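Local coordinates for protein CurH (Lyngbya majuscula, PDB 3KG7) that probably catalyses the dehydration of a beta-hydroxyacyl intermediate in curacin biosynthesis, as the dehydratase domain of a polyketide synthase module, at residues C[229-234]-C[279-284]; C[69-74]-C[120-125]; C[50-55]-C[203-208]. All blocks are in the same frame, centred on the assembly; numbering follows the deposited sequence.

In the fold
Contacts 1 and 2 are neighbouring antiparallel strand pairs joined edge to edge: strand 66-73 of contact 2 hydrogen-bonds strand 225-236 of contact 1, with Val231 N to Ile71 O at 2.9 Å. Both are partly buried, with polar and charged side chains on one face and apolar ones on the other. Contact 3 lies about 2 Å, centre to centre, from the middle of the chain, and all its touching residues are buried. It pairs helices 52-62 and 202-207 mainly by apolar packing, with the Asp206 carboxylate beside Pro50, whereas backbone bonds dominate the others. Val52 and Ile55 touch Phe281 and Met234 of contact 1, and Phe73 and Ile71 of contact 2, so all three share one core.

Contact 1 of 3, residues C[229-234]-C[279-284]; sequences WRVKEM and NGFTVK
Trp229 and Thr282 meet through both backbone and side chain in an antiparallel pair whose short strand axes run at 174°. Trp229 N donates to Thr282 O at 2.7 Å, and Thr282 N reaches Arg230 O at 2.8 Å. Since Trp229 and Arg230 both face Thr282, this is a classic beta bulge. The indole of Trp229, its CG anti to the backbone N (chi1 178°), lies alongside Thr282, whose methyl CG2 comes to its edge at 4.1 Å from CE3. One face carries a cation: Lys284 NZ stands 4.7 Å from the centroid of the five-membered ring of Trp229, only 16° off the ring normal, a cation-pi arrangement. Arg230 lies over the other, with its CG near the rim and its guanidinium over CH2. Thr282 OG1 makes a 2.8 Å bond to Gly280 O, approaching from above the carbonyl plane, which is consistent with the rotation that puts CG2 toward the tryptophan.

At the other end, Asn279 N donates to Glu233 O at 2.7 Å and Asn279 O accepts from Glu233 N at 3.2 Å; Asn279 CB lies against Glu233 O. Lys232 and Glu233 both face Asn279, a second classic bulge, and the chain bends at Lys232 and, on the partner, at Gly280. Between the bulges the other face is apolar: Val231 CG2 meets Phe281 CD2 at 3.6 Å, oblique to the ring. Phe281 also stacks edge-to-face with Tyr263. Polar and charged groups thus line one face of the bent strand pair while Val231 and Phe281 form the apolar face, Phe281 reaching Val52 of helix 52-62, as expected for the curved antiparallel sheet of a double hotdog fold wrapped round its central helices.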
ATOM      1  N   TRP C 229      26.376  -4.974  -9.950  1.00 78.43           N
ATOM      2  CA  TRP C 229      25.715  -6.268  -9.816  1.00 78.12           C
ATOM      3  C   TRP C 229      25.350  -6.620  -8.372  1.00 77.60           C
ATOM      4  O   TRP C 229      24.277  -7.169  -8.105  1.00 77.22           O
ATOM      5  CB  TRP C 229      26.579  -7.363 -10.446  1.00 78.19           C
ATOM      6  CG  TRP C 229      26.000  -8.740 -10.328  1.00 78.17           C
ATOM      7  CD1 TRP C 229      24.724  -9.129 -10.638  1.00 78.02           C
ATOM      8  CD2 TRP C 229      26.681  -9.919  -9.879  1.00 78.31           C
ATOM      9  NE1 TRP C 229      24.569 -10.474 -10.401  1.00 78.35           N
ATOM     10  CE2 TRP C 229      25.753 -10.984  -9.935  1.00 78.69           C
ATOM     11  CE3 TRP C 229      27.984 -10.178  -9.429  1.00 78.27           C
ATOM     12  CZ2 TRP C 229      26.089 -12.292  -9.560  1.00 78.82           C
ATOM     13  CZ3 TRP C 229      28.316 -11.480  -9.053  1.00 78.24           C
ATOM     14  CH2 TRP C 229      27.371 -12.520  -9.124  1.00 78.33           C
ATOM     15  N   ARG C 230      26.259  -6.327  -7.449  1.00 78.23           N
ATOM     16  CA  ARG C 230      25.981  -6.472  -6.025  1.00 78.90           C
ATOM     17  C   ARG C 230      26.929  -5.634  -5.171  1.00 78.60           C
ATOM     18  O   ARG C 230      28.029  -5.273  -5.608  1.00 79.58           O
ATOM     19  CB  ARG C 230      25.982  -7.949  -5.587  1.00 79.94           C
ATOM     20  CG  ARG C 230      27.344  -8.615  -5.483  1.00 81.35           C
ATOM     21  CD  ARG C 230      27.221 -10.031  -4.925  1.00 82.94           C
ATOM     22  NE  ARG C 230      28.377 -10.857  -5.293  1.00 86.76           N
ATOM     23  CZ  ARG C 230      28.492 -12.166  -5.067  1.00 86.71           C
ATOM     24  NH1 ARG C 230      27.527 -12.850  -4.459  1.00 87.29           N
ATOM     25  NH2 ARG C 230      29.588 -12.798  -5.453  1.00 86.89           N
ATOM     26  N   VAL C 231      26.472  -5.317  -3.962  1.00 78.59           N
ATOM     27  CA  VAL C 231      27.251  -4.585  -2.967  1.00 78.43           C
ATOM     28  C   VAL C 231      27.131  -5.331  -1.643  1.00 78.89           C
ATOM     29  O   VAL C 231      26.022  -5.568  -1.164  1.00 80.96           O
ATOM     30  CB  VAL C 231      26.730  -3.133  -2.784  1.00 78.03           C
ATOM     31  CG1 VAL C 231      27.493  -2.414  -1.668  1.00 77.92           C
ATOM     32  CG2 VAL C 231      26.834  -2.354  -4.082  1.00 76.61           C
ATOM     33  N   LYS C 232      28.264  -5.707  -1.062  1.00 79.65           N
ATOM     34  CA  LYS C 232      28.267  -6.439   0.199  1.00 80.76           C
ATOM     35  C   LYS C 232      27.636  -5.612   1.314  1.00 80.18           C
ATOM     36  O   LYS C 232      26.663  -6.041   1.925  1.00 79.43           O
ATOM     37  CB  LYS C 232      29.693  -6.862   0.563  1.00 82.41           C
ATOM     38  CG  LYS C 232      29.868  -7.423   1.976  1.00 85.45           C
ATOM     39  CD  LYS C 232      29.494  -8.900   2.086  1.00 86.55           C
ATOM     40  CE  LYS C 232      29.594  -9.361   3.534  1.00 86.71           C
ATOM     41  NZ  LYS C 232      29.605 -10.840   3.638  1.00 88.58           N
ATOM     42  N   GLU C 233      28.182  -4.423   1.558  1.00 80.99           N
ATOM     43  CA  GLU C 233      27.692  -3.548   2.622  1.00 84.71           C
ATOM     44  C   GLU C 233      27.838  -2.084   2.234  1.00 84.96           C
ATOM     45  O   GLU C 233      28.769  -1.707   1.517  1.00 83.95           O
ATOM     46  CB  GLU C 233      28.409  -3.843   3.955  1.00 87.26           C
ATOM     47  CG  GLU C 233      28.093  -2.863   5.094  1.00 90.06           C
ATOM     48  CD  GLU C 233      27.707  -3.552   6.406  1.00 92.93           C
ATOM     49  OE1 GLU C 233      27.194  -4.693   6.357  1.00 95.18           O
ATOM     50  OE2 GLU C 233      27.893  -2.946   7.488  1.00 92.82           O
HETATM   51  N   MSE C 234      26.897  -1.273   2.703  1.00 85.81           N
HETATM   52  CA  MSE C 234      26.972   0.171   2.556  1.00 88.09           C
HETATM   53  C   MSE C 234      26.508   0.809   3.861  1.00 84.86           C
HETATM   54  O   MSE C 234      25.400   0.556   4.332  1.00 84.21           O
HETATM   55  CB  MSE C 234      26.130   0.650   1.369  1.00 96.49           C
HETATM   56  CG  MSE C 234      26.644   1.927   0.709  1.00102.11           C
HETATM   57 SE   MSE C 234      25.865   3.570   1.426  1.00112.97          SE
HETATM   58  CE  MSE C 234      27.334   4.837   1.190  1.00103.90           C
ATOM     59  N   ASN C 279      31.306  -1.277   0.677  1.00 82.07           N
ATOM     60  CA  ASN C 279      32.157  -2.467   0.608  1.00 83.64           C
ATOM     61  C   ASN C 279      31.688  -3.493  -0.414  1.00 82.62           C
ATOM     62  O   ASN C 279      30.501  -3.802  -0.513  1.00 83.04           O
ATOM     63  CB  ASN C 279      32.296  -3.140   1.976  1.00 85.52           C
ATOM     64  CG  ASN C 279      32.940  -2.242   3.001  1.00 88.01           C
ATOM     65  OD1 ASN C 279      34.113  -1.887   2.884  1.00 89.40           O
ATOM     66  ND2 ASN C 279      32.175  -1.869   4.024  1.00 89.02           N
ATOM     67  N   GLY C 280      32.644  -4.023  -1.167  1.00 81.71           N
ATOM     68  CA  GLY C 280      32.365  -5.066  -2.142  1.00 81.52           C
ATOM     69  C   GLY C 280      31.512  -4.614  -3.308  1.00 81.42           C
ATOM     70  O   GLY C 280      30.709  -5.394  -3.821  1.00 81.30           O
ATOM     71  N   PHE C 281      31.690  -3.355  -3.719  1.00 80.25           N
ATOM     72  CA  PHE C 281      30.990  -2.801  -4.882  1.00 79.69           C
ATOM     73  C   PHE C 281      31.403  -3.551  -6.143  1.00 79.83           C
ATOM     74  O   PHE C 281      32.515  -3.373  -6.648  1.00 79.93           O
ATOM     75  CB  PHE C 281      31.266  -1.295  -5.035  1.00 79.13           C
ATOM     76  CG  PHE C 281      30.503  -0.646  -6.170  1.00 79.66           C
ATOM     77  CD1 PHE C 281      31.145  -0.315  -7.363  1.00 80.04           C
ATOM     78  CD2 PHE C 281      29.139  -0.368  -6.050  1.00 79.28           C
ATOM     79  CE1 PHE C 281      30.435   0.284  -8.424  1.00 80.24           C
ATOM     80  CE2 PHE C 281      28.428   0.234  -7.106  1.00 78.71           C
ATOM     81  CZ  PHE C 281      29.080   0.559  -8.290  1.00 77.65           C
ATOM     82  N   THR C 282      30.501  -4.390  -6.645  1.00 79.45           N
ATOM     83  CA  THR C 282      30.830  -5.292  -7.742  1.00 81.08           C
ATOM     84  C   THR C 282      30.147  -4.898  -9.055  1.00 82.81           C
ATOM     85  O   THR C 282      28.927  -4.696  -9.103  1.00 84.97           O
ATOM     86  CB  THR C 282      30.489  -6.750  -7.376  1.00 81.75           C
ATOM     87  OG1 THR C 282      31.011  -7.054  -6.075  1.00 83.05           O
ATOM     88  CG2 THR C 282      31.084  -7.713  -8.391  1.00 81.09           C
ATOM     89  N   VAL C 283      30.945  -4.774 -10.110  1.00 81.89           N
ATOM     90  CA  VAL C 283      30.415  -4.552 -11.451  1.00 82.89           C
ATOM     91  C   VAL C 283      30.600  -5.811 -12.296  1.00 83.39           C
ATOM     92  O   VAL C 283      31.524  -6.588 -12.069  1.00 83.60           O
ATOM     93  CB  VAL C 283      31.058  -3.320 -12.147  1.00 82.97           C
ATOM     94  CG1 VAL C 283      30.641  -2.028 -11.440  1.00 82.69           C
ATOM     95  CG2 VAL C 283      32.584  -3.445 -12.203  1.00 80.76           C
ATOM     96  N   LYS C 284      29.701  -6.023 -13.250  1.00 84.90           N
ATOM     97  CA  LYS C 284      29.818  -7.149 -14.172  1.00 86.27           C
ATOM     98  C   LYS C 284      29.504  -6.696 -15.596  1.00 87.79           C
ATOM     99  O   LYS C 284      28.667  -5.810 -15.806  1.00 89.74           O
ATOM    100  CB  LYS C 284      28.901  -8.302 -13.747  1.00 86.60           C
ATOM    101  CG  LYS C 284      29.158  -9.623 -14.476  1.00 86.08           C
ATOM    102  CD  LYS C 284      28.165 -10.707 -14.071  1.00 86.80           C
ATOM    103  CE  LYS C 284      26.811 -10.518 -14.743  1.00 87.97           C
ATOM    104  NZ  LYS C 284      25.901 -11.670 -14.496  1.00 88.00           N
TER

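Contact 2 of 3, residues C[69-74]-C[120-125]; sequences EDINFQ and ASMSVS
Glu69 N donates to Ser123 O at 2.7 Å, almost straight at 170°, and Ser123 N returns a bond to Glu69 O at 2.9 Å. A second reciprocal pair joins Asn72 N to Ser121 O (2.9 Å) and Ser121 N to Asn72 O (3.0 Å). The register shifts by one between these pairs, a beta bulge at the corner near Asp70, whose O receives a CA-H...O contact from Met122 CA at 3.5 Å.

The Glu69 chain is extended beyond CG, laying the carboxylate against CB of Ser125; OE1 makes a salt bridge to Lys100, while the approach of Ser125 OG to OE2 is weak and unsettled. With an alanine in place of Glu69, Lys100 would probably lose its carboxylate mate and CB of Ser125 its cover.

The other face is apolar. Ile71 CG1 meets CB of selenomethionine Met122 at 3.6 Å, their side chains crossing at a slant, and Ala120 CB lies at the edge of the Phe73 ring. Helix 52-62 covers this face, with Ile55 on Ile71, Tyr54 on Ala120 and Thr58 on Met122. Strands of an antiparallel sheet wrapped on a helix, as here on 52-62, are what a hotdog fold consists of.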
ATOM      1  N   GLU C  69      22.917  -4.164   3.843  1.00 82.19           N
ATOM      2  CA  GLU C  69      23.736  -5.315   3.479  1.00 84.02           C
ATOM      3  C   GLU C  69      23.075  -6.246   2.469  1.00 82.74           C
ATOM      4  O   GLU C  69      21.863  -6.191   2.263  1.00 81.93           O
ATOM      5  CB  GLU C  69      24.222  -6.070   4.727  1.00 84.62           C
ATOM      6  CG  GLU C  69      23.170  -6.318   5.796  1.00 87.57           C
ATOM      7  CD  GLU C  69      23.784  -6.589   7.165  1.00 90.24           C
ATOM      8  OE1 GLU C  69      23.346  -7.549   7.840  1.00 93.75           O
ATOM      9  OE2 GLU C  69      24.708  -5.845   7.571  1.00 92.17           O
ATOM     10  N   ASP C  70      23.899  -7.090   1.842  1.00 83.53           N
ATOM     11  CA  ASP C  70      23.474  -8.041   0.796  1.00 84.66           C
ATOM     12  C   ASP C  70      22.606  -7.385  -0.276  1.00 83.10           C
ATOM     13  O   ASP C  70      21.454  -7.778  -0.500  1.00 82.48           O
ATOM     14  CB  ASP C  70      22.765  -9.253   1.401  1.00 88.43           C
ATOM     15  CG  ASP C  70      23.593  -9.934   2.470  1.00 91.57           C
ATOM     16  OD1 ASP C  70      23.561  -9.479   3.637  1.00 91.29           O
ATOM     17  OD2 ASP C  70      24.273 -10.930   2.135  1.00 94.11           O
ATOM     18  N   ILE C  71      23.177  -6.373  -0.920  1.00 80.75           N
ATOM     19  CA  ILE C  71      22.490  -5.608  -1.947  1.00 80.08           C
ATOM     20  C   ILE C  71      22.704  -6.286  -3.287  1.00 80.26           C
ATOM     21  O   ILE C  71      23.840  -6.593  -3.652  1.00 81.18           O
ATOM     22  CB  ILE C  71      23.005  -4.148  -2.017  1.00 80.52           C
ATOM     23  CG1 ILE C  71      22.850  -3.451  -0.655  1.00 78.76           C
ATOM     24  CG2 ILE C  71      22.258  -3.372  -3.111  1.00 80.85           C
ATOM     25  CD1 ILE C  71      23.796  -2.276  -0.442  1.00 76.71           C
ATOM     26  N   ASN C  72      21.608  -6.544  -3.997  1.00 79.58           N
ATOM     27  CA  ASN C  72      21.677  -7.074  -5.362  1.00 79.05           C
ATOM     28  C   ASN C  72      20.860  -6.257  -6.353  1.00 79.37           C
ATOM     29  O   ASN C  72      19.757  -5.780  -6.039  1.00 81.95           O
ATOM     30  CB  ASN C  72      21.217  -8.528  -5.427  1.00 80.23           C
ATOM     31  CG  ASN C  72      21.860  -9.393  -4.368  1.00 81.03           C
ATOM     32  OD1 ASN C  72      21.553  -9.260  -3.176  1.00 81.32           O
ATOM     33  ND2 ASN C  72      22.739 -10.298  -4.794  1.00 78.49           N
ATOM     34  N   PHE C  73      21.409  -6.092  -7.548  1.00 78.27           N
ATOM     35  CA  PHE C  73      20.677  -5.458  -8.630  1.00 77.93           C
ATOM     36  C   PHE C  73      20.358  -6.494  -9.689  1.00 78.16           C
ATOM     37  O   PHE C  73      21.236  -7.229 -10.149  1.00 78.47           O
ATOM     38  CB  PHE C  73      21.462  -4.301  -9.239  1.00 77.63           C
ATOM     39  CG  PHE C  73      22.146  -3.445  -8.226  1.00 78.52           C
ATOM     40  CD1 PHE C  73      21.408  -2.717  -7.297  1.00 77.89           C
ATOM     41  CD2 PHE C  73      23.538  -3.367  -8.195  1.00 78.79           C
ATOM     42  CE1 PHE C  73      22.045  -1.931  -6.347  1.00 78.92           C
ATOM     43  CE2 PHE C  73      24.189  -2.573  -7.241  1.00 78.69           C
ATOM     44  CZ  PHE C  73      23.440  -1.854  -6.319  1.00 78.18           C
ATOM     45  N   GLN C  74      19.085  -6.555 -10.051  1.00 78.99           N
ATOM     46  CA  GLN C  74      18.612  -7.439 -11.098  1.00 79.85           C
ATOM     47  C   GLN C  74      18.550  -6.636 -12.405  1.00 80.70           C
ATOM     48  O   GLN C  74      19.539  -5.994 -12.789  1.00 82.22           O
ATOM     49  CB  GLN C  74      17.253  -8.033 -10.703  1.00 79.32           C
ATOM     50  CG  GLN C  74      17.281  -8.927  -9.452  1.00 78.44           C
ATOM     51  CD  GLN C  74      17.423  -8.146  -8.144  1.00 80.31           C
ATOM     52  OE1 GLN C  74      16.581  -7.319  -7.805  1.00 82.09           O
ATOM     53  NE2 GLN C  74      18.488  -8.421  -7.400  1.00 79.45           N
ATOM     54  N   ALA C 120      15.955  -4.385  -7.545  1.00 78.75           N
ATOM     55  CA  ALA C 120      16.853  -4.446  -6.402  1.00 79.92           C
ATOM     56  C   ALA C 120      16.296  -5.212  -5.199  1.00 80.32           C
ATOM     57  O   ALA C 120      15.081  -5.277  -4.991  1.00 82.09           O
ATOM     58  CB  ALA C 120      17.266  -3.037  -5.984  1.00 80.13           C
ATOM     59  N   SER C 121      17.212  -5.793  -4.422  1.00 80.01           N
ATOM     60  CA  SER C 121      16.896  -6.362  -3.117  1.00 80.56           C
ATOM     61  C   SER C 121      18.035  -6.048  -2.161  1.00 81.30           C
ATOM     62  O   SER C 121      19.188  -5.935  -2.586  1.00 81.40           O
ATOM     63  CB  SER C 121      16.717  -7.876  -3.212  1.00 80.45           C
ATOM     64  OG  SER C 121      17.860  -8.480  -3.793  1.00 80.67           O
HETATM   65  N   MSE C 122      17.714  -5.905  -0.882  1.00 83.12           N
HETATM   66  CA  MSE C 122      18.730  -5.706   0.156  1.00 88.35           C
HETATM   67  C   MSE C 122      18.125  -5.845   1.547  1.00 84.67           C
HETATM   68  O   MSE C 122      16.905  -5.937   1.696  1.00 83.58           O
HETATM   69  CB  MSE C 122      19.409  -4.342   0.014  1.00 90.18           C
HETATM   70  CG  MSE C 122      18.511  -3.164   0.334  1.00 95.45           C
HETATM   71 SE   MSE C 122      18.876  -1.620  -0.801  1.00103.34          SE
HETATM   72  CE  MSE C 122      18.301  -2.367  -2.514  1.00 98.32           C
ATOM     73  N   SER C 123      18.990  -5.864   2.555  1.00 83.22           N
ATOM     74  CA  SER C 123      18.565  -5.879   3.944  1.00 82.02           C
ATOM     75  C   SER C 123      19.121  -4.670   4.664  1.00 83.69           C
ATOM     76  O   SER C 123      20.309  -4.337   4.529  1.00 83.07           O
ATOM     77  CB  SER C 123      19.036  -7.148   4.652  1.00 81.90           C
ATOM     78  OG  SER C 123      18.142  -8.234   4.443  1.00 82.62           O
ATOM     79  N   VAL C 124      18.250  -4.002   5.412  1.00 84.56           N
ATOM     80  CA  VAL C 124      18.675  -3.009   6.379  1.00 84.28           C
ATOM     81  C   VAL C 124      19.186  -3.790   7.588  1.00 84.92           C
ATOM     82  O   VAL C 124      18.472  -4.637   8.125  1.00 86.32           O
ATOM     83  CB  VAL C 124      17.496  -2.106   6.772  1.00 83.29           C
ATOM     84  CG1 VAL C 124      17.941  -0.987   7.714  1.00 81.58           C
ATOM     85  CG2 VAL C 124      16.865  -1.524   5.527  1.00 82.15           C
ATOM     86  N   SER C 125      20.427  -3.536   7.992  1.00 86.20           N
ATOM     87  CA  SER C 125      21.001  -4.189   9.165  1.00 87.04           C
ATOM     88  C   SER C 125      20.236  -3.793  10.435  1.00 86.07           C
ATOM     89  O   SER C 125      19.731  -2.675  10.524  1.00 88.13           O
ATOM     90  CB  SER C 125      22.480  -3.821   9.296  1.00 88.07           C
ATOM     91  OG  SER C 125      23.120  -4.576  10.316  1.00 91.59           O
TER

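Contact 3 of 3, residues C[50-55]-C[203-208]; sequences PGVSYI and VLIDAC
Val52 packs its CG2 methyl directly against the backbone of the opposing helix, 3.5 Å from Asp206 CA, and this is the tight part of the contact. The same methyl lies 3.7 Å from Ile205 CG2, and that isoleucine branch also rests on Val52 O at 3.6 Å. Ile205 CG2 comes to this place because the longer branch, CG1, is turned away from the backbone N (chi1 -169°) and runs on to CD1. There the fit slackens: CD1 reaches Ile55 CG2 at 4.3 Å, and Met234 of strand 225-236 packs on both isoleucines. Even this looser side is buried, closed by protein and not by solvent.

On the other flank, Pro50 and Asp206 cross at about a right angle, with Pro50 CB 3.6 Å from Asp206 OD1. Pro50 O itself turns back to its own segment, accepting from both N and OG of Ser53 (2.7 Å from OG), which fixes the turn leading into helix 52-62.

The two segments share no hydrogen bond: across this contact Asp206 OD1 meets only carbons of Pro50 and Val52, while OD2 has a weak bond to Tyr164 OH and a long, weak ion pair with Arg210. Apolar packing between these segments thus holds Asp206 beside His41, which also touches Pro50, consistent with a histidine-aspartate active site between the two hotdogs, as in dehydratases of this family.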
ATOM      1  N   PRO C  50      20.910   4.090 -12.137  1.00 82.46           N
ATOM      2  CA  PRO C  50      21.985   3.263 -11.591  1.00 82.06           C
ATOM      3  C   PRO C  50      21.565   2.602 -10.266  1.00 82.80           C
ATOM      4  O   PRO C  50      20.838   3.196  -9.448  1.00 80.54           O
ATOM      5  CB  PRO C  50      23.134   4.253 -11.392  1.00 83.42           C
ATOM      6  CG  PRO C  50      22.453   5.570 -11.219  1.00 86.62           C
ATOM      7  CD  PRO C  50      21.242   5.524 -12.103  1.00 85.21           C
ATOM      8  N   GLY C  51      22.016   1.361 -10.098  1.00 83.87           N
ATOM      9  CA  GLY C  51      21.659   0.514  -8.960  1.00 82.86           C
ATOM     10  C   GLY C  51      21.752   1.168  -7.598  1.00 82.77           C
ATOM     11  O   GLY C  51      20.843   1.013  -6.773  1.00 83.61           O
ATOM     12  N   VAL C  52      22.837   1.902  -7.353  1.00 82.42           N
ATOM     13  CA  VAL C  52      23.031   2.550  -6.045  1.00 83.32           C
ATOM     14  C   VAL C  52      21.893   3.502  -5.618  1.00 84.24           C
ATOM     15  O   VAL C  52      21.775   3.837  -4.437  1.00 87.90           O
ATOM     16  CB  VAL C  52      24.422   3.241  -5.899  1.00 83.35           C
ATOM     17  CG1 VAL C  52      25.545   2.206  -5.981  1.00 81.24           C
ATOM     18  CG2 VAL C  52      24.611   4.368  -6.923  1.00 81.75           C
ATOM     19  N   SER C  53      21.052   3.904  -6.569  1.00 82.40           N
ATOM     20  CA  SER C  53      19.888   4.752  -6.286  1.00 80.66           C
ATOM     21  C   SER C  53      18.964   4.113  -5.277  1.00 80.91           C
ATOM     22  O   SER C  53      18.383   4.796  -4.430  1.00 83.25           O
ATOM     23  CB  SER C  53      19.095   5.043  -7.557  1.00 78.54           C
ATOM     24  OG  SER C  53      19.940   5.569  -8.555  1.00 81.51           O
ATOM     25  N   TYR C  54      18.817   2.800  -5.375  1.00 79.96           N
ATOM     26  CA  TYR C  54      17.932   2.080  -4.464  1.00 80.65           C
ATOM     27  C   TYR C  54      18.470   2.067  -3.042  1.00 81.59           C
ATOM     28  O   TYR C  54      17.691   2.087  -2.095  1.00 82.33           O
ATOM     29  CB  TYR C  54      17.636   0.675  -4.995  1.00 78.27           C
ATOM     30  CG  TYR C  54      17.167   0.726  -6.429  1.00 78.09           C
ATOM     31  CD1 TYR C  54      16.033   1.451  -6.781  1.00 78.53           C
ATOM     32  CD2 TYR C  54      17.873   0.076  -7.439  1.00 77.78           C
ATOM     33  CE1 TYR C  54      15.611   1.523  -8.104  1.00 79.36           C
ATOM     34  CE2 TYR C  54      17.448   0.130  -8.754  1.00 77.26           C
ATOM     35  CZ  TYR C  54      16.324   0.856  -9.079  1.00 76.84           C
ATOM     36  OH  TYR C  54      15.902   0.912 -10.376  1.00 77.47           O
ATOM     37  N   ILE C  55      19.797   2.076  -2.902  1.00 81.16           N
ATOM     38  CA  ILE C  55      20.418   2.207  -1.594  1.00 80.37           C
ATOM     39  C   ILE C  55      20.048   3.574  -1.038  1.00 81.99           C
ATOM     40  O   ILE C  55      19.626   3.689   0.121  1.00 84.32           O
ATOM     41  CB  ILE C  55      21.957   2.049  -1.633  1.00 79.77           C
ATOM     42  CG1 ILE C  55      22.363   0.801  -2.428  1.00 80.00           C
ATOM     43  CG2 ILE C  55      22.507   1.972  -0.202  1.00 78.82           C
ATOM     44  CD1 ILE C  55      23.836   0.731  -2.795  1.00 79.73           C
ATOM     45  N   VAL C 203      22.482  10.261  -7.392  1.00 78.66           N
ATOM     46  CA  VAL C 203      23.621  10.794  -8.149  1.00 77.16           C
ATOM     47  C   VAL C 203      24.899  10.878  -7.308  1.00 79.30           C
ATOM     48  O   VAL C 203      25.965  10.427  -7.733  1.00 82.49           O
ATOM     49  CB  VAL C 203      23.282  12.152  -8.765  1.00 76.13           C
ATOM     50  CG1 VAL C 203      24.523  12.846  -9.301  1.00 75.02           C
ATOM     51  CG2 VAL C 203      22.229  11.973  -9.860  1.00 76.07           C
ATOM     52  N   LEU C 204      24.782  11.428  -6.105  1.00 79.97           N
ATOM     53  CA  LEU C 204      25.931  11.579  -5.217  1.00 80.65           C
ATOM     54  C   LEU C 204      26.538  10.241  -4.816  1.00 81.64           C
ATOM     55  O   LEU C 204      27.764  10.112  -4.758  1.00 82.05           O
ATOM     56  CB  LEU C 204      25.536  12.364  -3.970  1.00 81.85           C
ATOM     57  CG  LEU C 204      25.114  13.817  -4.171  1.00 82.36           C
ATOM     58  CD1 LEU C 204      24.364  14.314  -2.921  1.00 84.34           C
ATOM     59  CD2 LEU C 204      26.317  14.689  -4.483  1.00 80.79           C
ATOM     60  N   ILE C 205      25.696   9.252  -4.523  1.00 81.76           N
ATOM     61  CA  ILE C 205      26.233   7.931  -4.193  1.00 82.42           C
ATOM     62  C   ILE C 205      26.801   7.274  -5.449  1.00 83.79           C
ATOM     63  O   ILE C 205      27.802   6.560  -5.376  1.00 86.54           O
ATOM     64  CB  ILE C 205      25.260   7.014  -3.360  1.00 82.62           C
ATOM     65  CG1 ILE C 205      26.008   5.772  -2.846  1.00 82.61           C
ATOM     66  CG2 ILE C 205      23.990   6.656  -4.136  1.00 82.67           C
ATOM     67  CD1 ILE C 205      25.221   4.910  -1.865  1.00 84.34           C
ATOM     68  N   ASP C 206      26.211   7.563  -6.606  1.00 83.64           N
ATOM     69  CA  ASP C 206      26.771   7.028  -7.840  1.00 82.94           C
ATOM     70  C   ASP C 206      28.143   7.584  -8.133  1.00 82.53           C
ATOM     71  O   ASP C 206      29.015   6.854  -8.584  1.00 86.24           O
ATOM     72  CB  ASP C 206      25.891   7.247  -9.058  1.00 84.35           C
ATOM     73  CG  ASP C 206      26.379   6.442 -10.232  1.00 87.41           C
ATOM     74  OD1 ASP C 206      26.388   5.197 -10.105  1.00 88.36           O
ATOM     75  OD2 ASP C 206      26.807   7.041 -11.248  1.00 89.66           O
ATOM     76  N   ALA C 207      28.319   8.876  -7.881  1.00 80.31           N
ATOM     77  CA  ALA C 207      29.592   9.549  -8.097  1.00 78.44           C
ATOM     78  C   ALA C 207      30.738   8.901  -7.330  1.00 80.05           C
ATOM     79  O   ALA C 207      31.881   8.907  -7.781  1.00 82.27           O
ATOM     80  CB  ALA C 207      29.476  10.996  -7.724  1.00 77.19           C
ATOM     81  N   CYS C 208      30.432   8.334  -6.172  1.00 80.16           N
ATOM     82  CA  CYS C 208      31.447   7.691  -5.337  1.00 80.84           C
ATOM     83  C   CYS C 208      32.115   6.497  -6.012  1.00 81.31           C
ATOM     84  O   CYS C 208      33.222   6.092  -5.631  1.00 81.77           O
ATOM     85  CB  CYS C 208      30.817   7.243  -4.019  1.00 80.08           C
ATOM     86  SG  CYS C 208      30.213   8.627  -3.056  1.00 83.28           S
TER